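Local coordinates for protein malonyl CoA reductase (malonate semialdehyde-forming) (Sulfolobus tokodaii, PDB 2EP5) that probably reduces malonyl-CoA to malonate semialdehyde with NADPH, as a member of the aspartate-semialdehyde dehydrogenase family, at residues Glu91-Glu94 against Leu95-Lys99; Met191-Gly195 against Asn196-Tyr200; Val341-Met344 against Lys345-Tyr349. All blocks are in the same frame, centred on the assembly; numbering follows the deposited sequence.

Contact 1: Glu91-Glu94 against Leu95-Lys99; sequences ESIE and LELVK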
loop_
_atom_site.group_PDB
_atom_site.type_symbol
_atom_site.label_atom_id
_atom_site.label_comp_id
_atom_site.label_asym_id
_atom_site.label_seq_id
_atom_site.Cartn_x
_atom_site.Cartn_y
_atom_site.Cartn_z
ATOM N N GLU A 91 -13.961 16.205 -28.006
ATOM C CA GLU A 91 -13.948 17.089 -29.170
ATOM C C GLU A 91 -15.219 17.075 -30.012
ATOM O O GLU A 91 -15.904 18.089 -30.114
ATOM C CB GLU A 91 -12.739 16.813 -30.073
ATOM C CG GLU A 91 -12.423 18.012 -30.985
ATOM C CD GLU A 91 -11.235 17.795 -31.909
ATOM O OE1 GLU A 91 -10.197 17.283 -31.449
ATOM O OE2 GLU A 91 -11.332 18.158 -33.101
ATOM N N SER A 92 -15.531 15.934 -30.617
ATOM C CA SER A 92 -16.720 15.838 -31.448
ATOM C C SER A 92 -17.987 16.263 -30.712
ATOM O O SER A 92 -18.725 17.136 -31.167
ATOM C CB SER A 92 -16.902 14.405 -31.947
ATOM O OG SER A 92 -15.784 13.986 -32.706
ATOM N N ILE A 93 -18.229 15.635 -29.567
ATOM C CA ILE A 93 -19.419 15.913 -28.775
ATOM C C ILE A 93 -19.565 17.384 -28.438
ATOM O O ILE A 93 -20.563 18.016 -28.783
ATOM C CB ILE A 93 -19.407 15.076 -27.480
ATOM C CG1 ILE A 93 -19.445 13.593 -27.840
ATOM C CG2 ILE A 93 -20.594 15.432 -26.607
ATOM C CD1 ILE A 93 -19.181 12.665 -26.660
ATOM N N GLU A 94 -18.562 17.938 -27.776
ATOM C CA GLU A 94 -18.611 19.336 -27.392
ATOM C C GLU A 94 -18.699 20.285 -28.581
ATOM O O GLU A 94 -19.332 21.333 -28.493
ATOM C CB GLU A 94 -17.396 19.675 -26.531
ATOM C CG GLU A 94 -17.328 18.861 -25.244
ATOM C CD GLU A 94 -16.155 19.251 -24.352
ATOM O OE1 GLU A 94 -15.374 20.152 -24.740
ATOM O OE2 GLU A 94 -16.018 18.649 -23.266
ATOM N N LEU A 95 -18.067 19.926 -29.692
ATOM C CA LEU A 95 -18.094 20.788 -30.869
ATOM C C LEU A 95 -19.498 20.890 -31.442
ATOM O O LEU A 95 -19.960 21.987 -31.772
ATOM C CB LEU A 95 -17.137 20.266 -31.946
ATOM C CG LEU A 95 -17.036 21.074 -33.244
ATOM C CD1 LEU A 95 -16.683 22.535 -32.938
ATOM C CD2 LEU A 95 -15.976 20.443 -34.136
ATOM N N GLU A 96 -20.174 19.746 -31.555
ATOM C CA GLU A 96 -21.531 19.722 -32.088
ATOM C C GLU A 96 -22.498 20.517 -31.237
ATOM O O GLU A 96 -23.378 21.201 -31.774
ATOM C CB GLU A 96 -22.039 18.285 -32.232
ATOM C CG GLU A 96 -21.671 17.663 -33.561
ATOM C CD GLU A 96 -22.001 18.582 -34.736
ATOM O OE1 GLU A 96 -23.201 18.878 -34.948
ATOM O OE2 GLU A 96 -21.056 19.014 -35.438
ATOM N N LEU A 97 -22.335 20.428 -29.917
ATOM C CA LEU A 97 -23.198 21.154 -28.991
ATOM C C LEU A 97 -23.024 22.658 -29.161
ATOM O O LEU A 97 -24.007 23.393 -29.267
ATOM C CB LEU A 97 -22.899 20.756 -27.537
ATOM C CG LEU A 97 -23.347 19.352 -27.121
ATOM C CD1 LEU A 97 -22.862 19.044 -25.702
ATOM C CD2 LEU A 97 -24.866 19.252 -27.221
ATOM N N VAL A 98 -21.770 23.105 -29.191
ATOM C CA VAL A 98 -21.461 24.522 -29.350
ATOM C C VAL A 98 -21.918 25.037 -30.713
ATOM O O VAL A 98 -22.318 26.194 -30.838
ATOM C CB VAL A 98 -19.945 24.783 -29.185
ATOM C CG1 VAL A 98 -19.599 26.203 -29.626
ATOM C CG2 VAL A 98 -19.555 24.595 -27.735
ATOM N N LYS A 99 -21.853 24.185 -31.732
ATOM C CA LYS A 99 -22.297 24.581 -33.064
ATOM C C LYS A 99 -23.815 24.772 -33.065
ATOM O O LYS A 99 -24.348 25.594 -33.809
ATOM C CB LYS A 99 -21.919 23.521 -34.099
ATOM C CG LYS A 99 -20.477 23.571 -34.552
ATOM C CD LYS A 99 -20.228 22.534 -35.635
ATOM C CE LYS A 99 -18.815 22.623 -36.188
ATOM N NZ LYS A 99 -18.599 21.619 -37.270
#

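Contact 2: Met191-Gly195 against Asn196-Tyr200; sequences MAIEG and NIIPY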
loop_
_atom_site.group_PDB
_atom_site.type_symbol
_atom_site.label_atom_id
_atom_site.label_comp_id
_atom_site.label_asym_id
_atom_site.label_seq_id
_atom_site.Cartn_x
_atom_site.Cartn_y
_atom_site.Cartn_z
ATOM N N MET A 191 -1.175 -3.943 -8.913
ATOM C CA MET A 191 0.107 -4.575 -9.186
ATOM C C MET A 191 1.125 -3.621 -9.811
ATOM O O MET A 191 2.320 -3.710 -9.534
ATOM C CB MET A 191 -0.097 -5.767 -10.124
ATOM C CG MET A 191 -0.877 -6.933 -9.523
ATOM S SD MET A 191 0.009 -7.717 -8.159
ATOM C CE MET A 191 1.353 -8.489 -9.043
ATOM N N ALA A 192 0.643 -2.700 -10.639
ATOM C CA ALA A 192 1.517 -1.764 -11.331
ATOM C C ALA A 192 2.072 -0.615 -10.508
ATOM O O ALA A 192 3.195 -0.169 -10.750
ATOM C CB ALA A 192 0.799 -1.198 -12.558
ATOM N N ILE A 193 1.310 -0.140 -9.527
ATOM C CA ILE A 193 1.765 1.010 -8.761
ATOM C C ILE A 193 2.077 0.845 -7.269
ATOM O O ILE A 193 2.934 1.551 -6.743
ATOM C CB ILE A 193 0.753 2.183 -8.927
ATOM C CG1 ILE A 193 1.325 3.466 -8.332
ATOM C CG2 ILE A 193 -0.554 1.845 -8.234
ATOM C CD1 ILE A 193 2.582 3.964 -9.033
ATOM N N GLU A 194 1.405 -0.069 -6.582
ATOM C CA GLU A 194 1.648 -0.216 -5.152
ATOM C C GLU A 194 3.114 -0.486 -4.795
ATOM O O GLU A 194 3.786 -1.333 -5.400
ATOM C CB GLU A 194 0.716 -1.288 -4.553
ATOM C CG GLU A 194 1.217 -2.712 -4.566
ATOM C CD GLU A 194 2.146 -2.999 -3.408
ATOM O OE1 GLU A 194 1.962 -2.368 -2.343
ATOM O OE2 GLU A 194 3.045 -3.862 -3.560
ATOM N N GLY A 195 3.594 0.268 -3.811
ATOM C CA GLY A 195 4.969 0.153 -3.375
ATOM C C GLY A 195 5.901 0.474 -4.526
ATOM O O GLY A 195 7.043 0.031 -4.549
ATOM N N ASN A 196 5.423 1.268 -5.481
ATOM C CA ASN A 196 6.233 1.586 -6.648
ATOM C C ASN A 196 6.100 3.033 -7.132
ATOM O O ASN A 196 5.375 3.845 -6.559
ATOM C CB ASN A 196 5.871 0.611 -7.773
ATOM C CG ASN A 196 6.781 0.740 -8.978
ATOM O OD1 ASN A 196 8.003 0.792 -8.844
ATOM N ND2 ASN A 196 6.188 0.781 -10.170
ATOM N N ILE A 197 6.829 3.346 -8.193
ATOM C CA ILE A 197 6.799 4.674 -8.784
ATOM C C ILE A 197 7.028 4.559 -10.284
ATOM O O ILE A 197 7.883 3.807 -10.731
ATOM C CB ILE A 197 7.849 5.579 -8.101
ATOM C CG1 ILE A 197 7.239 6.109 -6.799
ATOM C CG2 ILE A 197 8.291 6.708 -9.031
ATOM C CD1 ILE A 197 8.138 6.943 -5.954
ATOM N N ILE A 198 6.218 5.275 -11.053
ATOM C CA ILE A 198 6.301 5.278 -12.513
ATOM C C ILE A 198 6.577 6.722 -12.912
ATOM O O ILE A 198 5.667 7.560 -12.902
ATOM C CB ILE A 198 4.978 4.816 -13.142
ATOM C CG1 ILE A 198 4.561 3.477 -12.526
ATOM C CG2 ILE A 198 5.136 4.686 -14.656
ATOM C CD1 ILE A 198 3.194 2.979 -12.955
ATOM N N PRO A 199 7.838 7.029 -13.280
ATOM C CA PRO A 199 8.278 8.371 -13.674
ATOM C C PRO A 199 7.743 8.881 -15.005
ATOM O O PRO A 199 8.344 9.756 -15.628
ATOM C CB PRO A 199 9.799 8.239 -13.666
ATOM C CG PRO A 199 9.988 6.869 -14.209
ATOM C CD PRO A 199 8.932 6.054 -13.458
ATOM N N TYR A 200 6.605 8.357 -15.430
ATOM C CA TYR A 200 6.038 8.778 -16.693
ATOM C C TYR A 200 4.512 8.753 -16.746
ATOM O O TYR A 200 3.874 7.780 -16.351
ATOM C CB TYR A 200 6.602 7.906 -17.822
ATOM C CG TYR A 200 6.061 8.241 -19.200
ATOM C CD1 TYR A 200 6.327 9.477 -19.794
ATOM C CD2 TYR A 200 5.286 7.320 -19.912
ATOM C CE1 TYR A 200 5.838 9.794 -21.067
ATOM C CE2 TYR A 200 4.792 7.624 -21.188
ATOM C CZ TYR A 200 5.074 8.866 -21.755
ATOM O OH TYR A 200 4.586 9.182 -22.997
#

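Contact 3: Val341-Met344 against Lys345-Tyr349; sequences VEVM and KELGY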
loop_
_atom_site.group_PDB
_atom_site.type_symbol
_atom_site.label_atom_id
_atom_site.label_comp_id
_atom_site.label_asym_id
_atom_site.label_seq_id
_atom_site.Cartn_x
_atom_site.Cartn_y
_atom_site.Cartn_z
ATOM N N VAL A 341 -18.344 28.544 -13.801
ATOM C CA VAL A 341 -19.726 28.906 -14.119
ATOM C C VAL A 341 -20.195 30.023 -13.179
ATOM O O VAL A 341 -20.833 30.985 -13.618
ATOM C CB VAL A 341 -20.707 27.703 -13.983
ATOM C CG1 VAL A 341 -22.116 28.152 -14.341
ATOM C CG2 VAL A 341 -20.284 26.562 -14.897
ATOM N N GLU A 342 -19.871 29.908 -11.894
ATOM C CA GLU A 342 -20.282 30.939 -10.940
ATOM C C GLU A 342 -19.737 32.305 -11.371
ATOM O O GLU A 342 -20.458 33.305 -11.366
ATOM C CB GLU A 342 -19.789 30.598 -9.527
ATOM C CG GLU A 342 -20.069 29.159 -9.115
ATOM C CD GLU A 342 -19.748 28.872 -7.654
ATOM O OE1 GLU A 342 -18.868 29.544 -7.078
ATOM O OE2 GLU A 342 -20.370 27.956 -7.082
ATOM N N VAL A 343 -18.465 32.343 -11.752
ATOM C CA VAL A 343 -17.842 33.585 -12.193
ATOM C C VAL A 343 -18.566 34.163 -13.416
ATOM O O VAL A 343 -18.838 35.362 -13.476
ATOM C CB VAL A 343 -16.353 33.366 -12.561
ATOM C CG1 VAL A 343 -15.798 34.615 -13.229
ATOM C CG2 VAL A 343 -15.545 33.019 -11.312
ATOM N N MET A 344 -18.863 33.301 -14.385
ATOM C CA MET A 344 -19.543 33.711 -15.606
ATOM C C MET A 344 -20.885 34.367 -15.289
ATOM O O MET A 344 -21.247 35.374 -15.894
ATOM C CB MET A 344 -19.749 32.504 -16.529
ATOM C CG MET A 344 -18.473 31.979 -17.181
ATOM S SD MET A 344 -18.719 30.426 -18.079
ATOM C CE MET A 344 -19.392 31.002 -19.633
ATOM N N LYS A 345 -21.623 33.798 -14.340
ATOM C CA LYS A 345 -22.906 34.376 -13.955
ATOM C C LYS A 345 -22.629 35.744 -13.330
ATOM O O LYS A 345 -23.289 36.733 -13.648
ATOM C CB LYS A 345 -23.624 33.464 -12.953
ATOM C CG LYS A 345 -24.935 34.026 -12.406
ATOM C CD LYS A 345 -25.968 34.229 -13.504
ATOM C CE LYS A 345 -27.254 34.849 -12.956
ATOM N NZ LYS A 345 -28.303 35.013 -14.006
ATOM N N GLU A 346 -21.633 35.790 -12.452
ATOM C CA GLU A 346 -21.237 37.023 -11.777
ATOM C C GLU A 346 -20.843 38.133 -12.757
ATOM O O GLU A 346 -21.095 39.311 -12.504
ATOM C CB GLU A 346 -20.066 36.732 -10.831
ATOM C CG GLU A 346 -19.470 37.948 -10.129
ATOM C CD GLU A 346 -20.478 38.667 -9.264
ATOM O OE1 GLU A 346 -21.389 37.992 -8.736
ATOM O OE2 GLU A 346 -20.357 39.901 -9.102
ATOM N N LEU A 347 -20.229 37.760 -13.876
ATOM C CA LEU A 347 -19.794 38.742 -14.861
ATOM C C LEU A 347 -20.812 39.033 -15.967
ATOM O O LEU A 347 -20.583 39.894 -16.819
ATOM C CB LEU A 347 -18.462 38.303 -15.475
ATOM C CG LEU A 347 -17.322 38.191 -14.463
ATOM C CD1 LEU A 347 -16.017 37.821 -15.163
ATOM C CD2 LEU A 347 -17.180 39.521 -13.735
ATOM N N GLY A 348 -21.933 38.320 -15.964
ATOM C CA GLY A 348 -22.943 38.572 -16.976
ATOM C C GLY A 348 -22.876 37.759 -18.255
ATOM O O GLY A 348 -23.687 37.970 -19.155
ATOM N N TYR A 349 -21.914 36.852 -18.374
ATOM C CA TYR A 349 -21.856 36.019 -19.567
ATOM C C TYR A 349 -22.934 34.965 -19.372
ATOM O O TYR A 349 -23.402 34.354 -20.327
ATOM C CB TYR A 349 -20.501 35.331 -19.703
ATOM C CG TYR A 349 -19.328 36.274 -19.774
ATOM C CD1 TYR A 349 -18.740 36.779 -18.616
ATOM C CD2 TYR A 349 -18.799 36.657 -21.002
ATOM C CE1 TYR A 349 -17.646 37.642 -18.680
ATOM C CE2 TYR A 349 -17.706 37.519 -21.080
ATOM C CZ TYR A 349 -17.134 38.006 -19.920
ATOM O OH TYR A 349 -16.049 38.848 -20.000
#

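Contact 1: Glu91-Glu94 against Leu95-Lys99
Glu91-Glu94 runs straight into Leu95-Lys99 as one alpha-helix, and four successive i to i+4 bonds tie the two halves. The shortest is Leu95 N to Glu91 O at 2.9 Å. Glu96 N to Ser92 O and Val98 N to Glu94 O follow the same pattern, and Leu97 N to Ile93 O is the longest at 3.2 Å. The N-H of Glu96 and that of Val98 both aim at their acceptors with an angle of 166°, while the Leu95 N-H is more bent. This is the crossover helix of a beta-alpha-beta unit, between strands 80-83 and 103-106 of the Rossmann-type NAD-binding domain.

Side chains meet sparingly across the join. On the face turned to the sheet, Ile93 and Leu97 stand one turn apart, and the closest approach of their side chains is Ile93 CG2 to Leu97 CD1 at 4.4 Å, a loose apolar contact; both also touch Leu10 of strand 5-10. Val98 lays CG2 3.4 Å from Glu94 O, beside the same carbonyl that accepts its own N-H, and packs on Val104 and Trp141. The Glu94 chain, with CG anti to its carbonyl carbon (chi1 -61°) and extended beyond, carries the carboxylate to Lys147, Ser83 and Ser106.

That buried carboxylate is answered there by a salt bridge from OE1 to Lys147 and by hydrogen bonds between OE2 and the hydroxyls of Ser83 and Ser106. The lysine's charge probably stabilises the ionised form of Glu94, making a polar tie between helix and strands beside the apolar contacts of Ile93, Leu97 and Val98.

Contact 2: Met191-Gly195 against Asn196-Tyr200
Asn196 reaches back to the end of helix 190-193 with its side-chain amide, ND2 donating to Ala192 O at 3.2 Å with an N-H angle of 156°. The oxygen lies close to the amide plane, and the nitrogen is slightly tilted from the carbonyl plane of Ala192. With CG anti to the backbone N (chi1 -173°), the amide is carried past the turn to this carbonyl. Its other needs are met by the second subunit, where Gln295 OE1 also accepts from ND2 and Ile297 N donates to OD1, so both ends of the amide are engaged.

The backbone N of Asn196 makes a weak bond to Ile193 O, 2.8 Å long but bent to 129°. It closes the type II beta turn Ile193-Asn196, with Gly195 at positive phi, by which the chain leaves the helix in the dimerisation domain.

Next to the turn, Ile193 and Ile198 cross obliquely, CD1 of Ile193 lying 4.0 Å from CG1 of Ile198. The CD1 of Ile193 also comes 3.7 Å from Asn196 O. Farther along, the backbone of Ile198 is hydrogen-bonded to that of Arg237. At the other end, Met191 O accepts from Arg241 NH2 of the third subunit.

Contact 3: Val341-Met344 against Lys345-Tyr349
Met344 O is gripped by two backbone N-H groups, both weakly: Tyr349 N at 3.0 Å and Leu347 N at 3.3 Å. The Tyr349 bond, with Gly348 N to Lys345 O at 3.1 Å, makes the Schellman motif that ends helix 334-347, Gly348 at positive phi turning the chain out of the helix; Leu347 N adds its weak bond from the last turn. At these backbone angles a CB on Gly348 would be jammed against the carbonyl oxygen before it.

Upstream the helix is regular. Lys345 N bonds to Val341 O and Glu346 N to Glu342 O, the second at 164°. Leu347 N gives its shorter bond, 2.8 Å, to Val343 O, so this one N-H is shared between two carbonyls.

Val343 and Leu347 lie side by side and point the same way, Val343 CG1 touching Leu347 CD1 at 3.8 Å. Leu347 CG, anti to its carbonyl carbon (chi1 -61°), sits beside Val343 O as well. With an alanine here, the methyl CG1 of Val343 would probably lose its neighbour, leaving a gap along this side of the last turn.

The Met344 side chain packs against Val105 of strand 103-106 and Leu132 of helix 132-140, and Tyr349 also touches Leu132. Val341 meets Val105 too, and these contacts set the helix on the sheet of the nucleotide-binding domain just before the C terminus. The buried carboxylate of Glu342 is hydrogen-bonded through OE2 to Thr279. Tyr349 comes back beside Met344, its CB 4.3 Å from Met344 CB, and its ring turns an edge to Met344 O, which lies near the ring plane 4.0 Å from CD1.

From the N terminus the three contacts come in series, none nesting in or crossing another, and each joins neighbouring residues without closing a long loop. Contact 1 lies in the crossover helix between strands 80-83 and 103-106 of the nucleotide-binding sheet. Contact 2 turns the chain out of helix 190-193 at the subunit interfaces, its centre 36 Å from that of contact 1. Contact 3 then brings the chain's last helix back to the first domain. Contacts 1 and 3 do not touch, their nearest atoms being about 10 Å apart, yet both pack on strand 103-106, the former through Val104 and the latter through Val105. Contacts 2 and 3 lie on opposite sides of the chain's centre.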